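Local coordinates for protein fructose transport system repressor FruR (PDB 3O74) that probably controls transcription as a LacI-family repressor and activator, with fructose 1-phosphate as its preferred effector, at residues B[7-12]-B[35-40]; B[62-67]-B[83-88]; B[46-51]-B[67-72]. One frame throughout, in Å; residues are numbered along the deposited sequence.

The three contacts illustrate how a parallel α/β lobe changes its chemistry from sheet to surface loop. Interactions 1 and 2 are buried strand pairings of one sheet, joined where strand 4-9 lies beside strand 61-64, with I8 bonded through its backbone to F63 and A65. Both rely on main-chain hydrogen bonds and apolar packing, although interaction 1 also adjoins the second subunit whereas interaction 2 is enclosed within its own chain. Interaction 3, partly buried, joins a helix to a loop through side-chain bonds: a carboxylate takes a backbone N-H, and an arginine pairs with an aspartate. C67 belongs to both 62-67 and 67-72, and the E47-S66 hydrogen bond ties interaction 3 to interaction 2.

Interaction 1: B[7-12]-B[35-40]; sequences FILPDL and LLIASS
Four main-chain hydrogen bonds join F7 and L9 to L36, A38 and S40 in parallel pairing. F7 N gives to L36 O and F7 O receives A38 N, both at 2.9 Å; L9 repeats the scheme two residues on, with L9 N to A38 O and S40 N to L9 O. Weaker CA-H...O contacts fill the intervals, the shortest from S39 CA to L9 O at 3.2 Å.

Apolar contacts follow. L9 carries CG between its backbone N and carbonyl carbon (chi1 52°), a turn that brings CD2 to 3.8 Å from I37 CG2. Beyond the strand, L12 folds back and sets CG 3.6 Å from S39 CB, while within strand 4-9 L9 CB lies over one face of the F7 ring, toward its rim.

Polar side chains gather where the strands end. One water accepts from L12 N at 2.8 Å and also lies close to S39 OG, while S39 OG and S40 OG bond to the backbone N of D41 and D42.

Helix 15-30, the connection of the β-α-β unit, packs on the F7 and I37 side and helix 44-56 on the I8 and A38 side; strand 61-64 flanks strand 4-9, and the second subunit meets strand 34-39.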
ATOM      1  N   PHE B   7       8.876 -13.426  -0.747  1.00 16.16           N
ATOM      2  CA  PHE B   7       8.086 -12.783  -1.783  1.00 17.58           C
ATOM      3  C   PHE B   7       8.819 -11.549  -2.304  1.00 17.59           C
ATOM      4  O   PHE B   7       9.016 -10.578  -1.576  1.00 20.73           O
ATOM      5  CB  PHE B   7       6.698 -12.402  -1.251  1.00 19.57           C
ATOM      6  CG  PHE B   7       5.752 -11.881  -2.311  1.00 21.84           C
ATOM      7  CD1 PHE B   7       6.009 -12.077  -3.662  1.00 19.84           C
ATOM      8  CD2 PHE B   7       4.591 -11.210  -1.949  1.00 19.38           C
ATOM      9  CE1 PHE B   7       5.132 -11.598  -4.636  1.00 21.21           C
ATOM     10  CE2 PHE B   7       3.714 -10.734  -2.911  1.00 23.17           C
ATOM     11  CZ  PHE B   7       3.983 -10.930  -4.258  1.00 24.89           C
ATOM     12  N   ILE B   8       9.245 -11.607  -3.560  1.00 18.02           N
ATOM     13  CA  ILE B   8       9.849 -10.460  -4.217  1.00 18.81           C
ATOM     14  C   ILE B   8       8.784  -9.757  -5.039  1.00 20.52           C
ATOM     15  O   ILE B   8       8.243 -10.334  -5.986  1.00 20.60           O
ATOM     16  CB  ILE B   8      10.978 -10.888  -5.166  1.00 20.22           C
ATOM     17  CG1 ILE B   8      12.132 -11.511  -4.384  1.00 19.90           C
ATOM     18  CG2 ILE B   8      11.465  -9.700  -5.981  1.00 20.55           C
ATOM     19  CD1 ILE B   8      13.247 -12.035  -5.270  1.00 21.11           C
ATOM     20  N   LEU B   9       8.483  -8.512  -4.687  1.00 17.44           N
ATOM     21  CA  LEU B   9       7.503  -7.739  -5.437  1.00 20.92           C
ATOM     22  C   LEU B   9       8.114  -6.425  -5.935  1.00 24.36           C
ATOM     23  O   LEU B   9       9.136  -5.973  -5.415  1.00 20.04           O
ATOM     24  CB  LEU B   9       6.239  -7.519  -4.601  1.00 22.64           C
ATOM     25  CG  LEU B   9       6.415  -6.949  -3.195  1.00 23.99           C
ATOM     26  CD1 LEU B   9       6.612  -5.443  -3.252  1.00 25.63           C
ATOM     27  CD2 LEU B   9       5.223  -7.293  -2.320  1.00 22.62           C
ATOM     28  N   PRO B  10       7.502  -5.823  -6.965  1.00 28.09           N
ATOM     29  CA  PRO B  10       8.112  -4.653  -7.606  1.00 31.49           C
ATOM     30  C   PRO B  10       7.945  -3.361  -6.820  1.00 28.87           C
ATOM     31  O   PRO B  10       8.802  -2.487  -6.913  1.00 33.33           O
ATOM     32  CB  PRO B  10       7.345  -4.540  -8.929  1.00 29.51           C
ATOM     33  CG  PRO B  10       6.637  -5.837  -9.098  1.00 28.36           C
ATOM     34  CD  PRO B  10       6.335  -6.305  -7.717  1.00 25.65           C
ATOM     35  N   ASP B  11       6.861  -3.235  -6.066  1.00 24.15           N
ATOM     36  CA  ASP B  11       6.523  -1.950  -5.466  1.00 28.13           C
ATOM     37  C   ASP B  11       5.657  -2.106  -4.228  1.00 23.76           C
ATOM     38  O   ASP B  11       4.496  -2.508  -4.304  1.00 21.75           O
ATOM     39  CB  ASP B  11       5.816  -1.068  -6.497  1.00 33.46           C
ATOM     40  CG  ASP B  11       5.570   0.345  -5.996  1.00 42.82           C
ATOM     41  OD1 ASP B  11       5.906   0.647  -4.829  1.00 33.84           O
ATOM     42  OD2 ASP B  11       5.037   1.160  -6.777  1.00 47.10           O
ATOM     43  N   LEU B  12       6.237  -1.765  -3.084  1.00 25.65           N
ATOM     44  CA  LEU B  12       5.543  -1.853  -1.807  1.00 28.93           C
ATOM     45  C   LEU B  12       4.334  -0.927  -1.747  1.00 28.48           C
ATOM     46  O   LEU B  12       3.392  -1.174  -0.994  1.00 30.42           O
ATOM     47  CB  LEU B  12       6.504  -1.508  -0.671  1.00 35.49           C
ATOM     48  CG  LEU B  12       7.601  -2.536  -0.399  1.00 34.53           C
ATOM     49  CD1 LEU B  12       8.694  -1.948   0.482  1.00 33.01           C
ATOM     50  CD2 LEU B  12       6.997  -3.776   0.236  1.00 35.59           C
ATOM     51  N   LEU B  35       6.257 -15.402   6.246  1.00 25.94           N
ATOM     52  CA  LEU B  35       6.543 -14.771   4.965  1.00 25.46           C
ATOM     53  C   LEU B  35       7.519 -13.605   5.116  1.00 28.75           C
ATOM     54  O   LEU B  35       7.310 -12.715   5.935  1.00 28.99           O
ATOM     55  CB  LEU B  35       5.248 -14.284   4.309  1.00 25.18           C
ATOM     56  CG  LEU B  35       5.364 -13.716   2.890  1.00 25.64           C
ATOM     57  CD1 LEU B  35       5.659 -14.824   1.883  1.00 28.77           C
ATOM     58  CD2 LEU B  35       4.105 -12.957   2.493  1.00 21.48           C
ATOM     59  N   LEU B  36       8.586 -13.620   4.324  1.00 24.21           N
ATOM     60  CA  LEU B  36       9.503 -12.492   4.262  1.00 21.82           C
ATOM     61  C   LEU B  36       9.331 -11.779   2.930  1.00 21.03           C
ATOM     62  O   LEU B  36       9.387 -12.396   1.864  1.00 21.18           O
ATOM     63  CB  LEU B  36      10.949 -12.939   4.448  1.00 26.27           C
ATOM     64  CG  LEU B  36      11.301 -13.536   5.812  1.00 31.38           C
ATOM     65  CD1 LEU B  36      12.724 -14.070   5.804  1.00 35.68           C
ATOM     66  CD2 LEU B  36      11.112 -12.509   6.920  1.00 32.31           C
ATOM     67  N   ILE B  37       9.117 -10.472   3.003  1.00 17.93           N
ATOM     68  CA  ILE B  37       8.836  -9.675   1.824  1.00 19.08           C
ATOM     69  C   ILE B  37      10.009  -8.755   1.500  1.00 22.49           C
ATOM     70  O   ILE B  37      10.651  -8.196   2.395  1.00 20.13           O
ATOM     71  CB  ILE B  37       7.551  -8.857   2.026  1.00 20.49           C
ATOM     72  CG1 ILE B  37       6.369  -9.801   2.245  1.00 22.73           C
ATOM     73  CG2 ILE B  37       7.311  -7.930   0.851  1.00 19.67           C
ATOM     74  CD1 ILE B  37       5.137  -9.122   2.808  1.00 29.67           C
ATOM     75  N   ALA B  38      10.291  -8.613   0.210  1.00 19.13           N
ATOM     76  CA  ALA B  38      11.338  -7.715  -0.244  1.00 20.65           C
ATOM     77  C   ALA B  38      10.889  -7.051  -1.535  1.00 21.71           C
ATOM     78  O   ALA B  38      10.137  -7.643  -2.316  1.00 22.43           O
ATOM     79  CB  ALA B  38      12.631  -8.468  -0.451  1.00 20.12           C
ATOM     80  N   SER B  39      11.347  -5.822  -1.753  1.00 21.56           N
ATOM     81  CA  SER B  39      10.940  -5.064  -2.928  1.00 24.45           C
ATOM     82  C   SER B  39      12.115  -4.788  -3.861  1.00 26.01           C
ATOM     83  O   SER B  39      13.167  -4.314  -3.430  1.00 23.81           O
ATOM     84  CB  SER B  39      10.275  -3.749  -2.520  1.00 36.35           C
ATOM     85  OG  SER B  39      10.073  -2.926  -3.654  1.00 44.16           O
ATOM     86  N   SER B  40      11.918  -5.093  -5.142  1.00 22.63           N
ATOM     87  CA  SER B  40      12.926  -4.876  -6.171  1.00 27.91           C
ATOM     88  C   SER B  40      12.860  -3.447  -6.696  1.00 30.70           C
ATOM     89  O   SER B  40      13.788  -2.971  -7.352  1.00 33.14           O
ATOM     90  CB  SER B  40      12.677  -5.823  -7.341  1.00 25.90           C
ATOM     91  OG  SER B  40      11.492  -5.446  -8.023  1.00 22.57           O
TER
HETATM   92  O   HOH W   1       8.855  -0.734  -3.431  1.00 40.07           O

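Interaction 2: B[62-67]-B[83-88]; sequences LFVASC and LPVIAI
The ring of F63 is met by aliphatic groups of two residues, I86 and I88, which approach it obliquely. F63 and I86 lie side by side and point the same way, with ring atom CD1 of F63 3.7 Å from I86 CB. The end of I88 crosses F63 and meets the same ring atom, I88 CD1 standing 3.8 Å from F63 CD1. With CG anti to its carbonyl carbon (chi1 -60°), F63 sets its ring beside I86, and CD1 comes close to both branched chains.

On the other face of the sheet the contact is a simpler one between methyl groups: V64 CG1 touches V85 CG1 at 3.8 Å. At the start of the pairing L83 CD2 rests 4.1 Å from L62 CB.

Between the two layers of side chains the strands run parallel. L62 N bonds to P84 O, and I86 N to L62 O at 2.8 Å; V64 N then gives to I86 O, and I88 N to V64 O. This last bond is 2.9 Å from I88 N to V64 O, but its donor stands 46° out of the carbonyl plane. F63 CA adds a short CA-H...O contact to I86 O.

Helix 74-80 links the two strands and packs on L62 and V64, whereas helix 234-250 backs F63 and I88. Such a β-α-β crossover, within the strand order 2-1-3-4-5, is characteristic of the Rossmann-like lobe of type I periplasmic binding proteins and LacI-family regulators.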
ATOM      1  N   LEU B  62       9.868 -19.473  -3.114  1.00 19.74           N
ATOM      2  CA  LEU B  62       9.963 -18.057  -3.441  1.00 17.73           C
ATOM      3  C   LEU B  62       8.827 -17.640  -4.364  1.00 24.80           C
ATOM      4  O   LEU B  62       8.665 -18.189  -5.463  1.00 19.44           O
ATOM      5  CB  LEU B  62      11.315 -17.755  -4.092  1.00 19.69           C
ATOM      6  CG  LEU B  62      11.624 -16.333  -4.558  1.00 20.68           C
ATOM      7  CD1 LEU B  62      11.551 -15.340  -3.394  1.00 21.34           C
ATOM      8  CD2 LEU B  62      12.995 -16.297  -5.213  1.00 24.53           C
ATOM      9  N   PHE B  63       8.024 -16.689  -3.896  1.00 16.87           N
ATOM     10  CA  PHE B  63       7.030 -16.046  -4.740  1.00 19.02           C
ATOM     11  C   PHE B  63       7.697 -14.848  -5.386  1.00 20.29           C
ATOM     12  O   PHE B  63       8.496 -14.156  -4.747  1.00 16.71           O
ATOM     13  CB  PHE B  63       5.833 -15.574  -3.914  1.00 19.37           C
ATOM     14  CG  PHE B  63       5.126 -16.675  -3.180  1.00 21.58           C
ATOM     15  CD1 PHE B  63       4.346 -17.593  -3.866  1.00 23.86           C
ATOM     16  CD2 PHE B  63       5.232 -16.787  -1.799  1.00 24.66           C
ATOM     17  CE1 PHE B  63       3.688 -18.614  -3.184  1.00 24.10           C
ATOM     18  CE2 PHE B  63       4.578 -17.792  -1.120  1.00 26.25           C
ATOM     19  CZ  PHE B  63       3.809 -18.709  -1.809  1.00 27.12           C
ATOM     20  N   VAL B  64       7.373 -14.579  -6.644  1.00 18.26           N
ATOM     21  CA  VAL B  64       8.012 -13.454  -7.311  1.00 21.44           C
ATOM     22  C   VAL B  64       7.172 -12.820  -8.417  1.00 21.73           C
ATOM     23  O   VAL B  64       6.590 -13.511  -9.249  1.00 16.07           O
ATOM     24  CB  VAL B  64       9.417 -13.849  -7.862  1.00 30.56           C
ATOM     25  CG1 VAL B  64       9.313 -15.007  -8.849  1.00 27.04           C
ATOM     26  CG2 VAL B  64      10.107 -12.655  -8.504  1.00 32.39           C
ATOM     27  N   ALA B  65       7.105 -11.493  -8.389  1.00 16.33           N
ATOM     28  CA  ALA B  65       6.606 -10.710  -9.508  1.00 21.15           C
ATOM     29  C   ALA B  65       7.834 -10.046 -10.114  1.00 26.17           C
ATOM     30  O   ALA B  65       8.289  -9.004  -9.638  1.00 24.79           O
ATOM     31  CB  ALA B  65       5.618  -9.675  -9.030  1.00 19.14           C
ATOM     32  N   SER B  66       8.375 -10.673 -11.152  1.00 21.06           N
ATOM     33  CA  SER B  66       9.696 -10.336 -11.660  1.00 23.56           C
ATOM     34  C   SER B  66       9.701  -9.126 -12.592  1.00 30.20           C
ATOM     35  O   SER B  66       8.696  -8.810 -13.228  1.00 26.59           O
ATOM     36  CB  SER B  66      10.289 -11.548 -12.380  1.00 26.55           C
ATOM     37  OG  SER B  66      11.619 -11.301 -12.801  1.00 29.95           O
ATOM     38  N   CYS B  67      10.845  -8.455 -12.671  1.00 30.41           N
ATOM     39  CA  CYS B  67      11.026  -7.378 -13.636  1.00 33.12           C
ATOM     40  C   CYS B  67      12.155  -7.716 -14.605  1.00 38.69           C
ATOM     41  O   CYS B  67      12.570  -6.877 -15.400  1.00 43.60           O
ATOM     42  CB  CYS B  67      11.304  -6.045 -12.931  1.00 28.18           C
ATOM     43  SG  CYS B  67      12.893  -5.947 -12.078  1.00 36.68           S
ATOM     44  N   LEU B  83      14.945 -25.050  -5.430  1.00 33.52           N
ATOM     45  CA  LEU B  83      14.034 -24.027  -4.915  1.00 30.31           C
ATOM     46  C   LEU B  83      12.760 -23.922  -5.750  1.00 29.20           C
ATOM     47  O   LEU B  83      12.819 -23.661  -6.951  1.00 30.65           O
ATOM     48  CB  LEU B  83      14.724 -22.661  -4.857  1.00 31.39           C
ATOM     49  CG  LEU B  83      13.868 -21.489  -4.363  1.00 30.97           C
ATOM     50  CD1 LEU B  83      13.319 -21.758  -2.972  1.00 28.94           C
ATOM     51  CD2 LEU B  83      14.661 -20.192  -4.380  1.00 34.35           C
ATOM     52  N   PRO B  84      11.598 -24.135  -5.115  1.00 27.85           N
ATOM     53  CA  PRO B  84      10.315 -23.909  -5.781  1.00 25.97           C
ATOM     54  C   PRO B  84      10.097 -22.424  -6.030  1.00 28.03           C
ATOM     55  O   PRO B  84      10.165 -21.634  -5.087  1.00 25.32           O
ATOM     56  CB  PRO B  84       9.292 -24.415  -4.760  1.00 24.24           C
ATOM     57  CG  PRO B  84      10.064 -25.307  -3.837  1.00 24.24           C
ATOM     58  CD  PRO B  84      11.434 -24.723  -3.777  1.00 26.98           C
ATOM     59  N   VAL B  85       9.841 -22.054  -7.281  1.00 24.34           N
ATOM     60  CA  VAL B  85       9.592 -20.661  -7.631  1.00 25.30           C
ATOM     61  C   VAL B  85       8.174 -20.510  -8.163  1.00 26.05           C
ATOM     62  O   VAL B  85       7.805 -21.135  -9.159  1.00 26.52           O
ATOM     63  CB  VAL B  85      10.597 -20.155  -8.687  1.00 22.67           C
ATOM     64  CG1 VAL B  85      10.275 -18.723  -9.090  1.00 20.82           C
ATOM     65  CG2 VAL B  85      12.021 -20.257  -8.164  1.00 28.00           C
ATOM     66  N   ILE B  86       7.377 -19.693  -7.485  1.00 16.78           N
ATOM     67  CA  ILE B  86       6.003 -19.447  -7.908  1.00 19.48           C
ATOM     68  C   ILE B  86       5.849 -18.002  -8.351  1.00 21.76           C
ATOM     69  O   ILE B  86       6.000 -17.082  -7.547  1.00 17.45           O
ATOM     70  CB  ILE B  86       4.999 -19.733  -6.778  1.00 24.05           C
ATOM     71  CG1 ILE B  86       5.218 -21.135  -6.212  1.00 30.92           C
ATOM     72  CG2 ILE B  86       3.567 -19.566  -7.283  1.00 24.50           C
ATOM     73  CD1 ILE B  86       4.989 -22.235  -7.226  1.00 37.79           C
ATOM     74  N   ALA B  87       5.554 -17.799  -9.633  1.00 20.78           N
ATOM     75  CA  ALA B  87       5.340 -16.450 -10.151  1.00 17.96           C
ATOM     76  C   ALA B  87       3.977 -15.927  -9.727  1.00 18.86           C
ATOM     77  O   ALA B  87       3.008 -16.679  -9.653  1.00 19.26           O
ATOM     78  CB  ALA B  87       5.481 -16.421 -11.676  1.00 17.21           C
ATOM     79  N   ILE B  88       3.905 -14.630  -9.453  1.00 19.73           N
ATOM     80  CA  ILE B  88       2.646 -13.996  -9.091  1.00 18.19           C
ATOM     81  C   ILE B  88       2.438 -12.730  -9.916  1.00 20.19           C
ATOM     82  O   ILE B  88       3.331 -11.885 -10.006  1.00 22.70           O
ATOM     83  CB  ILE B  88       2.606 -13.636  -7.586  1.00 23.71           C
ATOM     84  CG1 ILE B  88       2.549 -14.902  -6.734  1.00 20.81           C
ATOM     85  CG2 ILE B  88       1.416 -12.744  -7.278  1.00 25.56           C
ATOM     86  CD1 ILE B  88       2.359 -14.632  -5.242  1.00 21.71           C
TER

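Interaction 3: B[46-51]-B[67-72]; sequences SERQLQ and CLPPED
The connection from strand 61-64 to helix 74-80, one of the β-to-α loops of this parallel α/β lobe, is held against helix 44-56. E47 reaches out with an extended chain, its CG anti to the backbone N (chi1 177°), and OE1 accepts C67 N at 2.8 Å on the syn lone pair. The other oxygen, OE2, bonds to the hydroxyls of Y75 and S66, so the buried carboxylate is held by three hydrogen bonds, which should fix its rotation.

R48 and D72 form a salt bridge side-on: NE and NH2 of R48 each stand 3.1 Å from the single oxygen OD1 of D72. The two flat groups are nearly coplanar, 12° apart, and OD1 sits at the guanidinium edge. D72 OD2 bonds to S74 OG, a second partner that helps orient the carboxylate.

L68 is wedged among these polar chains. Its CD2 lies over one guanidinium face of R48, toward its rim, CG is 3.7 Å from E47 OE2, and CD1 is 3.5 Å from Q51 OE1, which itself bonds to S74 OG.

A type I turn from P69 to D72 brings the chain round to helix 74-80, whose S74 and Y75 pack on L68; P44 of helix 44-56 touches C67 and L68.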
ATOM      1  N   SER B  46      18.362  -4.795  -8.498  1.00 30.36           N
ATOM      2  CA  SER B  46      17.867  -4.969  -7.141  1.00 36.21           C
ATOM      3  C   SER B  46      17.251  -6.356  -6.986  1.00 36.97           C
ATOM      4  O   SER B  46      17.433  -7.018  -5.967  1.00 34.64           O
ATOM      5  CB  SER B  46      16.840  -3.893  -6.796  1.00 38.83           C
ATOM      6  OG  SER B  46      17.425  -2.604  -6.817  1.00 44.14           O
ATOM      7  N   GLU B  47      16.525  -6.799  -8.005  1.00 28.25           N
ATOM      8  CA  GLU B  47      15.891  -8.107  -7.935  1.00 25.56           C
ATOM      9  C   GLU B  47      16.931  -9.214  -7.858  1.00 26.42           C
ATOM     10  O   GLU B  47      16.770 -10.173  -7.107  1.00 30.41           O
ATOM     11  CB  GLU B  47      14.961  -8.349  -9.119  1.00 29.85           C
ATOM     12  CG  GLU B  47      14.340  -9.737  -9.105  1.00 25.35           C
ATOM     13  CD  GLU B  47      13.208  -9.877 -10.098  1.00 30.50           C
ATOM     14  OE1 GLU B  47      12.679  -8.839 -10.543  1.00 32.49           O
ATOM     15  OE2 GLU B  47      12.844 -11.024 -10.431  1.00 21.22           O
ATOM     16  N   ARG B  48      17.999  -9.080  -8.635  1.00 27.97           N
ATOM     17  CA  ARG B  48      19.061 -10.075  -8.614  1.00 32.78           C
ATOM     18  C   ARG B  48      19.741 -10.117  -7.247  1.00 33.30           C
ATOM     19  O   ARG B  48      20.127 -11.184  -6.771  1.00 35.46           O
ATOM     20  CB  ARG B  48      20.071  -9.826  -9.736  1.00 41.52           C
ATOM     21  CG  ARG B  48      19.473 -10.007 -11.127  1.00 46.40           C
ATOM     22  CD  ARG B  48      20.543 -10.076 -12.204  1.00 52.25           C
ATOM     23  NE  ARG B  48      19.962 -10.053 -13.544  1.00 56.16           N
ATOM     24  CZ  ARG B  48      19.832  -8.954 -14.281  1.00 58.17           C
ATOM     25  NH1 ARG B  48      20.249  -7.787 -13.807  1.00 55.95           N
ATOM     26  NH2 ARG B  48      19.292  -9.019 -15.491  1.00 58.77           N
ATOM     27  N   GLN B  49      19.870  -8.956  -6.612  1.00 32.89           N
ATOM     28  CA  GLN B  49      20.375  -8.895  -5.244  1.00 39.06           C
ATOM     29  C   GLN B  49      19.457  -9.648  -4.278  1.00 34.94           C
ATOM     30  O   GLN B  49      19.925 -10.315  -3.357  1.00 34.08           O
ATOM     31  CB  GLN B  49      20.531  -7.443  -4.781  1.00 43.29           C
ATOM     32  CG  GLN B  49      21.608  -6.658  -5.508  1.00 53.34           C
ATOM     33  CD  GLN B  49      22.050  -5.422  -4.740  1.00 64.00           C
ATOM     34  OE1 GLN B  49      21.226  -4.617  -4.299  1.00 62.14           O
ATOM     35  NE2 GLN B  49      23.360  -5.267  -4.580  1.00 70.81           N
ATOM     36  N   LEU B  50      18.149  -9.529  -4.483  1.00 29.95           N
ATOM     37  CA  LEU B  50      17.186 -10.197  -3.614  1.00 30.65           C
ATOM     38  C   LEU B  50      17.179 -11.704  -3.844  1.00 32.76           C
ATOM     39  O   LEU B  50      16.952 -12.482  -2.918  1.00 30.18           O
ATOM     40  CB  LEU B  50      15.784  -9.612  -3.802  1.00 24.76           C
ATOM     41  CG  LEU B  50      15.638  -8.159  -3.344  1.00 22.22           C
ATOM     42  CD1 LEU B  50      14.220  -7.664  -3.563  1.00 22.73           C
ATOM     43  CD2 LEU B  50      16.024  -8.034  -1.886  1.00 20.33           C
ATOM     44  N   GLN B  51      17.430 -12.112  -5.085  1.00 33.77           N
ATOM     45  CA  GLN B  51      17.562 -13.528  -5.406  1.00 34.59           C
ATOM     46  C   GLN B  51      18.611 -14.180  -4.517  1.00 40.39           C
ATOM     47  O   GLN B  51      18.349 -15.194  -3.871  1.00 41.84           O
ATOM     48  CB  GLN B  51      17.967 -13.716  -6.867  1.00 39.54           C
ATOM     49  CG  GLN B  51      16.887 -13.390  -7.871  1.00 42.00           C
ATOM     50  CD  GLN B  51      17.324 -13.697  -9.287  1.00 44.41           C
ATOM     51  OE1 GLN B  51      16.499 -13.878 -10.180  1.00 47.76           O
ATOM     52  NE2 GLN B  51      18.633 -13.768  -9.496  1.00 43.25           N
ATOM     53  N   CYS B  67      10.845  -8.455 -12.671  1.00 30.41           N
ATOM     54  CA  CYS B  67      11.026  -7.378 -13.636  1.00 33.12           C
ATOM     55  C   CYS B  67      12.155  -7.716 -14.605  1.00 38.69           C
ATOM     56  O   CYS B  67      12.570  -6.877 -15.400  1.00 43.60           O
ATOM     57  CB  CYS B  67      11.304  -6.045 -12.931  1.00 28.18           C
ATOM     58  SG  CYS B  67      12.893  -5.947 -12.078  1.00 36.68           S
ATOM     59  N   LEU B  68      12.647  -8.951 -14.533  1.00 39.16           N
ATOM     60  CA  LEU B  68      13.769  -9.393 -15.362  1.00 42.93           C
ATOM     61  C   LEU B  68      13.351  -9.713 -16.800  1.00 47.22           C
ATOM     62  O   LEU B  68      12.180  -9.979 -17.066  1.00 49.10           O
ATOM     63  CB  LEU B  68      14.460 -10.610 -14.730  1.00 39.68           C
ATOM     64  CG  LEU B  68      15.027 -10.462 -13.313  1.00 37.15           C
ATOM     65  CD1 LEU B  68      15.707 -11.750 -12.872  1.00 30.94           C
ATOM     66  CD2 LEU B  68      15.998  -9.296 -13.235  1.00 38.22           C
ATOM     67  N   PRO B  69      14.313  -9.672 -17.737  1.00 54.65           N
ATOM     68  CA  PRO B  69      14.066 -10.081 -19.125  1.00 62.12           C
ATOM     69  C   PRO B  69      13.864 -11.589 -19.215  1.00 66.85           C
ATOM     70  O   PRO B  69      14.455 -12.321 -18.423  1.00 64.82           O
ATOM     71  CB  PRO B  69      15.363  -9.693 -19.844  1.00 62.08           C
ATOM     72  CG  PRO B  69      16.053  -8.731 -18.935  1.00 60.20           C
ATOM     73  CD  PRO B  69      15.669  -9.133 -17.552  1.00 57.87           C
ATOM     74  N   PRO B  70      13.047 -12.050 -20.174  1.00 73.24           N
ATOM     75  CA  PRO B  70      12.774 -13.485 -20.323  1.00 74.31           C
ATOM     76  C   PRO B  70      14.038 -14.243 -20.710  1.00 72.99           C
ATOM     77  O   PRO B  70      14.139 -15.447 -20.476  1.00 74.69           O
ATOM     78  CB  PRO B  70      11.761 -13.530 -21.467  1.00 74.15           C
ATOM     79  CG  PRO B  70      12.034 -12.293 -22.256  1.00 74.56           C
ATOM     80  CD  PRO B  70      12.426 -11.254 -21.246  1.00 73.37           C
ATOM     81  N   GLU B  71      14.991 -13.529 -21.299  1.00 68.93           N
ATOM     82  CA  GLU B  71      16.267 -14.110 -21.690  1.00 70.77           C
ATOM     83  C   GLU B  71      17.082 -14.483 -20.455  1.00 68.05           C
ATOM     84  O   GLU B  71      17.937 -15.368 -20.501  1.00 69.43           O
ATOM     85  CB  GLU B  71      17.050 -13.114 -22.545  1.00 77.91           C
ATOM     86  CG  GLU B  71      16.177 -12.120 -23.296  1.00 80.10           C
ATOM     87  CD  GLU B  71      16.510 -10.681 -22.948  1.00 81.78           C
ATOM     88  OE1 GLU B  71      17.623 -10.434 -22.438  1.00 82.43           O
ATOM     89  OE2 GLU B  71      15.659  -9.798 -23.186  1.00 81.61           O
ATOM     90  N   ASP B  72      16.816 -13.787 -19.353  1.00 61.79           N
ATOM     91  CA  ASP B  72      17.479 -14.056 -18.085  1.00 55.06           C
ATOM     92  C   ASP B  72      17.058 -15.436 -17.588  1.00 50.53           C
ATOM     93  O   ASP B  72      15.878 -15.774 -17.607  1.00 47.45           O
ATOM     94  CB  ASP B  72      17.102 -12.975 -17.067  1.00 54.67           C
ATOM     95  CG  ASP B  72      17.931 -13.044 -15.799  1.00 54.29           C
ATOM     96  OD1 ASP B  72      18.538 -12.017 -15.430  1.00 56.25           O
ATOM     97  OD2 ASP B  72      17.973 -14.119 -15.168  1.00 50.55           O
TER